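Local coordinates for flagellar brake protein YcgR (Escherichia coli K-12, PDB 5Y6H), which acts as a flagellar brake that, when bound to c-di-GMP, engages flagellar motor components and slows swimming and swarming, and is represented here by its N-terminal YcgR-N domain, at residues A27-L39 against D61-A75. Sequence-based numbering, arbitrary orientation.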
# COMPACT_ATOMS: atom_id res chain seq x y z
N ALA A 27 -0.86 -3.46 -11.45
CA ALA A 27 -0.93 -2.00 -11.60
C ALA A 27 -2.36 -1.48 -11.45
O ALA A 27 -2.81 -0.62 -12.21
CB ALA A 27 -0.33 -1.56 -12.93
N ILE A 28 -3.08 -2.01 -10.47
CA ILE A 28 -4.43 -1.53 -10.18
C ILE A 28 -4.35 -0.40 -9.16
O ILE A 28 -3.33 -0.26 -8.47
CB ILE A 28 -5.33 -2.67 -9.69
CG1 ILE A 28 -4.77 -3.30 -8.42
CG2 ILE A 28 -5.53 -3.70 -10.79
CD1 ILE A 28 -5.78 -4.19 -7.70
N PRO A 29 -5.38 0.43 -9.04
CA PRO A 29 -5.32 1.53 -8.07
C PRO A 29 -5.29 1.02 -6.64
O PRO A 29 -5.84 -0.03 -6.31
CB PRO A 29 -6.60 2.33 -8.34
CG PRO A 29 -7.07 1.89 -9.68
CD PRO A 29 -6.62 0.47 -9.83
N LEU A 30 -4.64 1.80 -5.78
CA LEU A 30 -4.64 1.56 -4.34
C LEU A 30 -5.46 2.65 -3.67
O LEU A 30 -5.60 3.76 -4.20
CB LEU A 30 -3.22 1.59 -3.76
CG LEU A 30 -2.10 0.75 -4.38
CD1 LEU A 30 -0.84 0.91 -3.55
CD2 LEU A 30 -2.48 -0.71 -4.50
N ARG A 31 -6.01 2.34 -2.50
CA ARG A 31 -6.57 3.35 -1.62
C ARG A 31 -5.75 3.40 -0.34
O ARG A 31 -5.55 2.37 0.31
CB ARG A 31 -8.04 3.05 -1.29
CG ARG A 31 -8.62 3.99 -0.23
CD ARG A 31 -10.07 3.67 0.07
NE ARG A 31 -10.90 3.67 -1.13
CZ ARG A 31 -12.09 3.09 -1.22
NH1 ARG A 31 -12.77 3.14 -2.36
NH2 ARG A 31 -12.60 2.46 -0.17
N LEU A 32 -5.25 4.59 -0.01
CA LEU A 32 -4.58 4.85 1.26
C LEU A 32 -5.58 5.53 2.18
O LEU A 32 -6.13 6.58 1.84
CB LEU A 32 -3.35 5.74 1.08
CG LEU A 32 -1.99 5.13 0.72
CD1 LEU A 32 -2.09 4.05 -0.35
CD2 LEU A 32 -1.03 6.23 0.28
N SER A 33 -5.83 4.93 3.34
CA SER A 33 -6.77 5.47 4.31
C SER A 33 -6.08 5.71 5.64
O SER A 33 -5.27 4.89 6.09
CB SER A 33 -7.97 4.54 4.50
OG SER A 33 -8.66 4.32 3.27
N TRP A 34 -6.41 6.83 6.28
CA TRP A 34 -5.88 7.16 7.59
C TRP A 34 -6.98 7.81 8.42
O TRP A 34 -8.08 8.09 7.93
CB TRP A 34 -4.67 8.10 7.49
CG TRP A 34 -5.00 9.45 6.91
CD1 TRP A 34 -5.20 10.61 7.59
CD2 TRP A 34 -5.17 9.76 5.52
NE1 TRP A 34 -5.48 11.63 6.72
CE2 TRP A 34 -5.47 11.14 5.44
CE3 TRP A 34 -5.10 9.01 4.35
CZ2 TRP A 34 -5.69 11.77 4.22
CZ3 TRP A 34 -5.32 9.65 3.14
CH2 TRP A 34 -5.61 11.02 3.09
N ASN A 35 -6.68 8.03 9.70
CA ASN A 35 -7.62 8.71 10.58
C ASN A 35 -7.78 10.16 10.13
O ASN A 35 -7.01 11.03 10.53
CB ASN A 35 -7.15 8.64 12.04
CG ASN A 35 -8.22 9.08 13.01
OD1 ASN A 35 -9.40 9.02 12.70
ND2 ASN A 35 -7.80 9.51 14.20
N GLY A 36 -8.75 10.42 9.26
CA GLY A 36 -8.95 11.76 8.75
C GLY A 36 -9.22 11.88 7.26
O GLY A 36 -9.70 12.93 6.81
N GLY A 37 -8.92 10.85 6.47
CA GLY A 37 -9.17 10.95 5.05
C GLY A 37 -8.71 9.72 4.30
O GLY A 37 -8.35 8.70 4.89
N GLN A 38 -8.73 9.84 2.97
CA GLN A 38 -8.29 8.78 2.07
C GLN A 38 -7.83 9.39 0.75
O GLN A 38 -8.21 10.52 0.40
CB GLN A 38 -9.40 7.75 1.82
CG GLN A 38 -10.63 8.30 1.12
CD GLN A 38 -11.64 7.22 0.79
OE1 GLN A 38 -11.84 6.87 -0.37
NE2 GLN A 38 -12.29 6.68 1.82
N LEU A 39 -7.01 8.64 0.01
CA LEU A 39 -6.57 9.07 -1.31
C LEU A 39 -6.32 7.85 -2.19
O LEU A 39 -6.18 6.73 -1.70
CB LEU A 39 -5.31 9.95 -1.24
CG LEU A 39 -3.96 9.37 -0.78
CD1 LEU A 39 -3.19 8.68 -1.91
CD2 LEU A 39 -3.10 10.48 -0.19
N ASP A 61 -3.97 16.11 1.07
CA ASP A 61 -4.06 14.68 1.40
C ASP A 61 -2.68 14.08 1.61
O ASP A 61 -2.47 13.27 2.52
CB ASP A 61 -4.80 13.93 0.29
CG ASP A 61 -6.26 14.30 0.21
OD1 ASP A 61 -6.79 14.87 1.18
OD2 ASP A 61 -6.87 14.02 -0.84
N ASN A 62 -1.71 14.45 0.76
CA ASN A 62 -0.37 13.91 0.90
C ASN A 62 0.28 14.36 2.20
O ASN A 62 0.94 13.56 2.88
CB ASN A 62 0.47 14.31 -0.32
CG ASN A 62 -0.14 13.80 -1.61
OD1 ASN A 62 -0.67 12.69 -1.67
ND2 ASN A 62 -0.08 14.62 -2.66
N ILE A 63 0.10 15.63 2.57
CA ILE A 63 0.64 16.13 3.83
C ILE A 63 -0.01 15.41 5.01
O ILE A 63 0.67 15.06 5.99
CB ILE A 63 0.44 17.65 3.93
CG1 ILE A 63 1.22 18.35 2.81
CG2 ILE A 63 0.88 18.16 5.29
CD1 ILE A 63 0.87 19.81 2.65
N ALA A 64 -1.32 15.18 4.95
CA ALA A 64 -2.01 14.46 6.02
C ALA A 64 -1.46 13.05 6.17
O ALA A 64 -1.23 12.58 7.29
CB ALA A 64 -3.51 14.43 5.76
N VAL A 65 -1.25 12.38 5.04
CA VAL A 65 -0.73 11.01 5.04
C VAL A 65 0.71 10.89 5.54
O VAL A 65 1.12 9.83 6.01
CB VAL A 65 -0.83 10.38 3.64
CG1 VAL A 65 -0.33 8.94 3.67
CG2 VAL A 65 -2.27 10.43 3.14
N LEU A 66 1.48 11.97 5.43
CA LEU A 66 2.87 11.94 5.86
C LEU A 66 3.02 12.08 7.37
O LEU A 66 4.08 11.74 7.91
CB LEU A 66 3.66 13.03 5.14
CG LEU A 66 3.94 12.73 3.67
CD1 LEU A 66 4.27 14.01 2.90
CD2 LEU A 66 5.07 11.72 3.53
N LYS A 67 2.00 12.59 8.06
CA LYS A 67 2.03 12.71 9.51
C LYS A 67 1.14 11.69 10.21
O LYS A 67 1.11 11.65 11.44
CB LYS A 67 1.63 14.12 9.95
CG LYS A 67 0.14 14.39 9.87
CD LYS A 67 -0.22 15.72 10.53
CE LYS A 67 -1.73 15.88 10.65
NZ LYS A 67 -2.11 16.92 11.66
N ALA A 68 0.41 10.87 9.45
CA ALA A 68 -0.41 9.83 10.05
C ALA A 68 0.46 8.75 10.66
O ALA A 68 1.58 8.47 10.20
CB ALA A 68 -1.36 9.23 9.01
N GLN A 69 -0.05 8.12 11.72
CA GLN A 69 0.73 7.11 12.43
C GLN A 69 0.31 5.69 12.11
O GLN A 69 0.98 4.75 12.54
CB GLN A 69 0.66 7.36 13.94
CG GLN A 69 1.21 8.71 14.30
CD GLN A 69 0.69 9.21 15.60
OE1 GLN A 69 1.41 9.21 16.59
NE2 GLN A 69 -0.55 9.66 15.63
N HIS A 70 -0.79 5.51 11.37
CA HIS A 70 -1.11 4.23 10.77
C HIS A 70 -1.86 4.50 9.47
O HIS A 70 -2.72 5.38 9.42
CB HIS A 70 -1.94 3.34 11.70
CG HIS A 70 -1.16 2.75 12.82
ND1 HIS A 70 -1.28 3.18 14.13
CD2 HIS A 70 -0.22 1.77 12.83
CE1 HIS A 70 -0.46 2.48 14.90
NE2 HIS A 70 0.19 1.62 14.14
N ILE A 71 -1.51 3.75 8.43
CA ILE A 71 -2.09 3.93 7.10
C ILE A 71 -2.53 2.56 6.60
O ILE A 71 -1.71 1.63 6.52
CB ILE A 71 -1.10 4.57 6.11
CG1 ILE A 71 -0.62 5.93 6.61
CG2 ILE A 71 -1.73 4.69 4.73
CD1 ILE A 71 0.71 5.89 7.33
N THR A 72 -3.81 2.42 6.27
CA THR A 72 -4.36 1.19 5.72
C THR A 72 -4.39 1.28 4.20
O THR A 72 -4.89 2.26 3.64
CB THR A 72 -5.77 0.93 6.26
OG1 THR A 72 -5.70 0.73 7.67
CG2 THR A 72 -6.37 -0.31 5.61
N ILE A 73 -3.84 0.26 3.54
CA ILE A 73 -3.74 0.23 2.08
C ILE A 73 -4.65 -0.88 1.57
O ILE A 73 -4.55 -2.03 2.02
CB ILE A 73 -2.28 0.02 1.64
CG1 ILE A 73 -1.42 1.15 2.21
CG2 ILE A 73 -2.20 -0.03 0.12
CD1 ILE A 73 0.05 1.03 1.91
N THR A 74 -5.55 -0.53 0.64
CA THR A 74 -6.51 -1.47 0.06
C THR A 74 -6.44 -1.44 -1.46
O THR A 74 -6.17 -0.40 -2.06
CB THR A 74 -7.95 -1.15 0.50
OG1 THR A 74 -8.23 0.23 0.24
CG2 THR A 74 -8.11 -1.42 2.00
N ALA A 75 -6.71 -2.59 -2.07
CA ALA A 75 -6.77 -2.69 -3.52
C ALA A 75 -7.61 -3.91 -3.86
O ALA A 75 -7.50 -4.95 -3.21
CB ALA A 75 -5.38 -2.81 -4.16
O HOH W 1 -7.62 1.76 2.39
O HOH W 2 -4.20 6.84 10.96
O HOH W 3 -9.24 12.84 -1.13
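Val-65 meets the indole of Trp-34 facewise, its CG2 modelled over one face of the six-membered ring but closer than carbons can sit, so the spacing is doubtful while the approach over the face stands. The backbone of the returning strand, Gly-37 O and Gln-38 N, lies over the opposite face, toward the rim, which sandwiches the ring between helix and hairpin. With chi1 at 64°, the indole swings back over its own hairpin toward the helix, where Ala-64 CB approaches its NE1 at 3.6 Å. Leu-39 CD2 also touches the Val-65 methyl, and the Leu-39 side chain crosses that of Asn-62 at about a right angle; Asn-62 OD1 accepts a bond from Gly-56 N. Along the strands, Leu-32 and Ile-73 run side by side, CD1 to CG1 3.9 Å, and Leu-30 CD2 touches Ala-75 CB at 3.6 Å. Arg-31/Thr-74 and Ser-33/Thr-72 are antiparallel hydrogen-bonded pairs, closed by four near-straight bonds such as Arg-31 N to Thr-74 O, 2.8 Å. On the face bearing these four side chains, one water joins Arg-31 O, Ser-33 OG and Thr-74 OG1. Another links Gln-38 O to Asp-61 OD2 at the helix. Strand 30-34 lies between 71-77 and its hairpin partner 37-47 in the antiparallel sheet of the PilZN domain; helix 59-67 packs against the hairpin through Trp-34 and Leu-39, Leu-23 of helix 13-26 against Leu-30 and Ala-75, and Phe-100 of strand 97-102 against Leu-32.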